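1-deoxy-D-xylulose 5-phosphate reductoisomerase (Moraxella catarrhalis, PDB 4ZQG) catalyses the NAD(P)H-dependent rearrangement and reduction of 1-deoxy-D-xylulose 5-phosphate to 2-C-methyl-D-erythritol 4-phosphate in the MEP pathway of isoprenoid biosynthesis. Local coordinates at residues Y327-L339 and L368-F381. Sequence-based numbering, arbitrary orientation. Where two conformers were deposited one is given.
Sequences YAARLGTGACIAL and LDDKTIAQDYSQDF
Tyr377 lays its ring against the start of helix 333-351, where Ala335 CB stands over one face in a CH-pi contact, 4.0 Å from the ring centroid and 18° off the normal. The face opposite Ala335 CB is covered by the ring's own segment, with Ala374 CA over its centre. Tyr377 CE1 also reaches the backbone, 3.5 Å from Ala335 CA, while Ala338 CB comes to the ring edge near the hydroxyl. On the other flank Leu331 CD1 lies 3.7 Å from Tyr377 CE2.

Leu368 makes a second centre of packing, a knob in the hole formed by Tyr327, Ala328, Ala335 and Ala338. With CG anti to its carbonyl carbon (chi1 -78°), Leu368 sends CD2 among the alanines, 3.9 Å from Ala335 CB, whereas CD1 meets Leu339 CD1. Ala338 CB is also touched by Ile373 CG2, at 3.6 Å.

Further along, Phe381 covers Gly334: its CE2 comes within 3.3 Å of Gly334 CA, and the two backbones are 4.3 Å apart between Gly334 CA and Tyr377 CA. Ile337 CD1 lies over one face of the phenyl ring, Gln379 CB over the other.

The contact belongs to the all-helical C-terminal domain of the reductoisomerase. Residues 368-381, which leave helix 359-368 through the short helix 371-374, pack against the end of helix 320-331 and the first turns of helix 333-351, which meet at Gly332.

No hydrogen bond joins the two segments; their side-chain polar bonds lie within 368-381 or run to other parts of the chain. Tyr377 OH donates to Leu368 O over 2.7 Å, in the carbonyl plane on a lone pair, tying the two main packing residues together. Asp370 caps helix 371-374 through OD2, which Ile373 N meets from above the carboxylate plane, while its OD1 forms a salt bridge with Lys405. Asp376 pairs likewise with Lys397, and Thr333 OG1 is hydrogen-bonded to Asp137 OD2.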
loop_
_atom_site.group_PDB
_atom_site.type_symbol
_atom_site.label_atom_id
_atom_site.label_comp_id
_atom_site.label_asym_id
_atom_site.label_seq_id
_atom_site.Cartn_x
_atom_site.Cartn_y
_atom_site.Cartn_z
ATOM N N TYR A 327 18.811 -13.257 -16.082
ATOM C CA TYR A 327 20.149 -13.693 -16.420
ATOM C C TYR A 327 21.042 -12.500 -16.652
ATOM O O TYR A 327 22.136 -12.423 -16.115
ATOM C CB TYR A 327 20.094 -14.604 -17.629
ATOM C CG TYR A 327 21.445 -14.982 -18.208
ATOM C CD1 TYR A 327 22.485 -15.450 -17.392
ATOM C CD2 TYR A 327 21.681 -14.893 -19.595
ATOM C CE1 TYR A 327 23.718 -15.805 -17.943
ATOM C CE2 TYR A 327 22.896 -15.252 -20.144
ATOM C CZ TYR A 327 23.913 -15.702 -19.322
ATOM O OH TYR A 327 25.121 -16.053 -19.896
ATOM N N ALA A 328 20.562 -11.526 -17.410
ATOM C CA ALA A 328 21.376 -10.355 -17.718
ATOM C C ALA A 328 21.578 -9.503 -16.482
ATOM O O ALA A 328 22.671 -9.022 -16.230
ATOM C CB ALA A 328 20.755 -9.550 -18.851
ATOM N N ALA A 329 20.532 -9.327 -15.684
ATOM C CA ALA A 329 20.678 -8.549 -14.459
ATOM C C ALA A 329 21.785 -9.093 -13.573
ATOM O O ALA A 329 22.532 -8.326 -12.997
ATOM C CB ALA A 329 19.377 -8.517 -13.700
ATOM N N ARG A 330 21.884 -10.417 -13.480
ATOM C CA ARG A 330 22.956 -11.061 -12.731
ATOM C C ARG A 330 24.324 -10.835 -13.367
ATOM O O ARG A 330 25.322 -10.692 -12.651
ATOM C CB ARG A 330 22.700 -12.568 -12.608
ATOM C CG ARG A 330 21.753 -12.939 -11.488
ATOM C CD ARG A 330 20.857 -14.121 -11.845
ATOM N NE ARG A 330 21.306 -15.378 -11.254
ATOM C CZ ARG A 330 20.503 -16.406 -11.002
ATOM N NH1 ARG A 330 19.217 -16.320 -11.290
ATOM N NH2 ARG A 330 20.989 -17.523 -10.476
ATOM N N LEU A 331 24.379 -10.818 -14.702
ATOM C CA LEU A 331 25.654 -10.613 -15.404
ATOM C C LEU A 331 26.193 -9.209 -15.232
ATOM O O LEU A 331 27.368 -9.028 -15.265
ATOM C CB LEU A 331 25.574 -10.981 -16.879
ATOM C CG LEU A 331 25.501 -12.466 -17.285
ATOM C CD1 LEU A 331 26.472 -12.757 -18.393
ATOM C CD2 LEU A 331 25.817 -13.465 -16.197
ATOM N N GLY A 332 25.349 -8.224 -14.989
ATOM C CA GLY A 332 25.823 -6.853 -14.788
ATOM C C GLY A 332 25.537 -6.003 -16.000
ATOM O O GLY A 332 24.819 -6.431 -16.930
ATOM N N THR A 333 26.115 -4.806 -16.016
ATOM C CA THR A 333 25.691 -3.785 -16.970
ATOM C C THR A 333 25.967 -4.113 -18.459
ATOM O O THR A 333 25.116 -3.945 -19.296
ATOM C CB THR A 333 26.264 -2.417 -16.594
ATOM O OG1 THR A 333 25.606 -1.956 -15.402
ATOM C CG2 THR A 333 26.014 -1.404 -17.732
ATOM N N GLY A 334 27.138 -4.589 -18.789
ATOM C CA GLY A 334 27.370 -5.087 -20.116
ATOM C C GLY A 334 26.277 -5.972 -20.657
ATOM O O GLY A 334 25.820 -5.787 -21.758
ATOM N N ALA A 335 25.829 -6.952 -19.907
ATOM C CA ALA A 335 24.813 -7.872 -20.428
ATOM C C ALA A 335 23.466 -7.220 -20.543
ATOM O O ALA A 335 22.626 -7.687 -21.288
ATOM C CB ALA A 335 24.692 -9.090 -19.545
ATOM N N CYS A 336 23.241 -6.194 -19.743
ATOM C CA CYS A 336 21.984 -5.446 -19.781
ATOM C C CYS A 336 21.859 -4.580 -21.019
ATOM O O CYS A 336 20.769 -4.439 -21.580
ATOM C CB CYS A 336 21.827 -4.611 -18.522
ATOM S SG CYS A 336 21.495 -5.693 -17.119
ATOM N N ILE A 337 23.003 -4.046 -21.443
ATOM C CA ILE A 337 23.152 -3.344 -22.697
ATOM C C ILE A 337 22.962 -4.312 -23.848
ATOM O O ILE A 337 22.115 -4.120 -24.701
ATOM C CB ILE A 337 24.509 -2.656 -22.748
ATOM C CG1 ILE A 337 24.483 -1.512 -21.753
ATOM C CG2 ILE A 337 24.827 -2.179 -24.170
ATOM C CD1 ILE A 337 25.839 -0.944 -21.454
ATOM N N ALA A 338 23.727 -5.383 -23.858
ATOM C CA ALA A 338 23.482 -6.416 -24.839
ATOM C C ALA A 338 21.993 -6.661 -24.863
ATOM O O ALA A 338 21.413 -6.674 -25.915
ATOM C CB ALA A 338 24.233 -7.695 -24.492
ATOM N N LEU A 339 21.374 -6.815 -23.697
ATOM C CA LEU A 339 19.952 -7.159 -23.619
ATOM C C LEU A 339 19.050 -6.102 -24.238
ATOM O O LEU A 339 18.226 -6.408 -25.088
ATOM C CB LEU A 339 19.490 -7.353 -22.172
ATOM C CG LEU A 339 17.998 -7.689 -21.984
ATOM C CD1 LEU A 339 17.773 -9.193 -21.910
ATOM C CD2 LEU A 339 17.434 -7.001 -20.755
ATOM N N LEU A 368 23.185 -12.371 -26.041
ATOM C CA LEU A 368 23.744 -12.456 -24.713
ATOM C C LEU A 368 24.882 -13.470 -24.727
ATOM O O LEU A 368 25.935 -13.205 -24.139
ATOM C CB LEU A 368 22.691 -12.817 -23.668
ATOM C CG LEU A 368 21.792 -11.663 -23.249
ATOM C CD1 LEU A 368 20.465 -12.176 -22.743
ATOM C CD2 LEU A 368 22.467 -10.783 -22.215
ATOM N N ASP A 369 24.666 -14.587 -25.435
ATOM C CA ASP A 369 25.623 -15.687 -25.487
ATOM C C ASP A 369 26.701 -15.567 -26.561
ATOM O O ASP A 369 27.527 -16.453 -26.697
ATOM C CB ASP A 369 24.889 -17.025 -25.635
ATOM C CG ASP A 369 24.074 -17.389 -24.394
ATOM O OD1 ASP A 369 23.264 -18.333 -24.491
ATOM O OD2 ASP A 369 24.231 -16.732 -23.329
ATOM N N ASP A 370 26.708 -14.467 -27.308
ATOM C CA ASP A 370 27.731 -14.228 -28.327
ATOM C C ASP A 370 29.100 -13.849 -27.760
ATOM O O ASP A 370 29.205 -12.906 -26.970
ATOM C CB ASP A 370 27.269 -13.100 -29.233
ATOM C CG ASP A 370 28.236 -12.821 -30.345
ATOM O OD1 ASP A 370 27.819 -12.958 -31.515
ATOM O OD2 ASP A 370 29.400 -12.466 -30.049
ATOM N N LYS A 371 30.151 -14.531 -28.228
ATOM C CA LYS A 371 31.489 -14.359 -27.651
ATOM C C LYS A 371 32.032 -12.941 -27.847
ATOM O O LYS A 371 32.719 -12.406 -26.974
ATOM C CB LYS A 371 32.466 -15.400 -28.194
ATOM C CG LYS A 371 32.146 -16.822 -27.745
ATOM N N THR A 372 31.687 -12.318 -28.963
ATOM C CA THR A 372 32.147 -10.951 -29.246
ATOM C C THR A 372 31.465 -9.912 -28.362
ATOM O O THR A 372 32.059 -8.895 -27.998
ATOM C CB THR A 372 31.968 -10.626 -30.740
ATOM O OG1 THR A 372 32.579 -11.680 -31.481
ATOM C CG2 THR A 372 32.626 -9.313 -31.121
ATOM N N ILE A 373 30.222 -10.164 -28.009
ATOM C CA ILE A 373 29.549 -9.299 -27.074
ATOM C C ILE A 373 30.120 -9.566 -25.665
ATOM O O ILE A 373 30.557 -8.647 -24.974
ATOM C CB ILE A 373 28.018 -9.493 -27.186
ATOM C CG1 ILE A 373 27.539 -8.809 -28.467
ATOM C CG2 ILE A 373 27.283 -8.917 -25.985
ATOM C CD1 ILE A 373 26.206 -9.291 -28.996
ATOM N N ALA A 374 30.179 -10.832 -25.274
ATOM C CA ALA A 374 30.661 -11.186 -23.929
ATOM C C ALA A 374 32.051 -10.641 -23.527
ATOM O O ALA A 374 32.333 -10.503 -22.332
ATOM C CB ALA A 374 30.600 -12.693 -23.732
ATOM N N GLN A 375 32.910 -10.319 -24.491
ATOM C CA GLN A 375 34.201 -9.701 -24.152
ATOM C C GLN A 375 34.056 -8.446 -23.305
ATOM O O GLN A 375 34.958 -8.131 -22.532
ATOM C CB GLN A 375 35.065 -9.330 -25.374
ATOM C CG GLN A 375 34.781 -10.067 -26.677
ATOM C CD GLN A 375 35.667 -9.660 -27.876
ATOM O OE1 GLN A 375 36.354 -10.495 -28.464
ATOM N NE2 GLN A 375 35.630 -8.395 -28.252
ATOM N N ASP A 376 32.961 -7.710 -23.481
ATOM C CA ASP A 376 32.844 -6.376 -22.881
ATOM C C ASP A 376 32.057 -6.406 -21.576
ATOM O O ASP A 376 31.948 -5.389 -20.873
ATOM C CB ASP A 376 32.222 -5.385 -23.879
ATOM C CG ASP A 376 33.080 -5.175 -25.122
ATOM O OD1 ASP A 376 34.299 -4.939 -24.996
ATOM O OD2 ASP A 376 32.535 -5.231 -26.246
ATOM N N TYR A 377 31.528 -7.570 -21.235
ATOM C CA TYR A 377 30.808 -7.705 -19.980
ATOM C C TYR A 377 31.585 -7.279 -18.741
ATOM O O TYR A 377 30.971 -6.755 -17.806
ATOM C CB TYR A 377 30.314 -9.129 -19.784
ATOM C CG TYR A 377 29.194 -9.516 -20.704
ATOM C CD1 TYR A 377 28.585 -8.602 -21.562
ATOM C CD2 TYR A 377 28.717 -10.790 -20.690
ATOM C CE1 TYR A 377 27.545 -8.981 -22.373
ATOM C CE2 TYR A 377 27.673 -11.174 -21.494
ATOM C CZ TYR A 377 27.092 -10.262 -22.343
ATOM O OH TYR A 377 26.063 -10.707 -23.131
ATOM N N SER A 378 32.906 -7.449 -18.743
ATOM C CA SER A 378 33.712 -7.165 -17.555
ATOM C C SER A 378 34.244 -5.736 -17.513
ATOM O O SER A 378 35.153 -5.435 -16.734
ATOM C CB SER A 378 34.900 -8.118 -17.482
ATOM O OG SER A 378 35.793 -7.863 -18.561
ATOM N N GLN A 379 33.666 -4.846 -18.302
ATOM C CA GLN A 379 34.136 -3.468 -18.309
ATOM C C GLN A 379 33.515 -2.587 -17.220
ATOM O O GLN A 379 32.512 -2.944 -16.605
ATOM C CB GLN A 379 33.948 -2.842 -19.692
ATOM C CG GLN A 379 35.206 -2.121 -20.113
ATOM C CD GLN A 379 35.185 -1.680 -21.549
ATOM O OE1 GLN A 379 34.304 -2.073 -22.335
ATOM N NE2 GLN A 379 36.158 -0.838 -21.911
ATOM N N ASP A 380 34.154 -1.445 -16.986
ATOM C CA ASP A 380 33.683 -0.479 -16.012
ATOM C C ASP A 380 32.797 0.557 -16.706
ATOM O O ASP A 380 33.211 1.676 -17.006
ATOM C CB ASP A 380 34.846 0.220 -15.307
ATOM C CG ASP A 380 34.391 0.991 -14.058
ATOM O OD1 ASP A 380 33.240 0.775 -13.591
ATOM O OD2 ASP A 380 35.190 1.816 -13.547
ATOM N N PHE A 381 31.554 0.151 -16.927
ATOM C CA PHE A 381 30.544 0.979 -17.528
ATOM C C PHE A 381 30.123 2.101 -16.604
ATOM O O PHE A 381 29.332 2.941 -17.000
ATOM C CB PHE A 381 29.342 0.126 -17.899
ATOM C CG PHE A 381 29.613 -0.836 -19.014
ATOM C CD1 PHE A 381 29.754 -0.375 -20.326
ATOM C CD2 PHE A 381 29.709 -2.203 -18.778
ATOM C CE1 PHE A 381 30.016 -1.267 -21.371
ATOM C CE2 PHE A 381 29.943 -3.101 -19.808
ATOM C CZ PHE A 381 30.100 -2.632 -21.114
#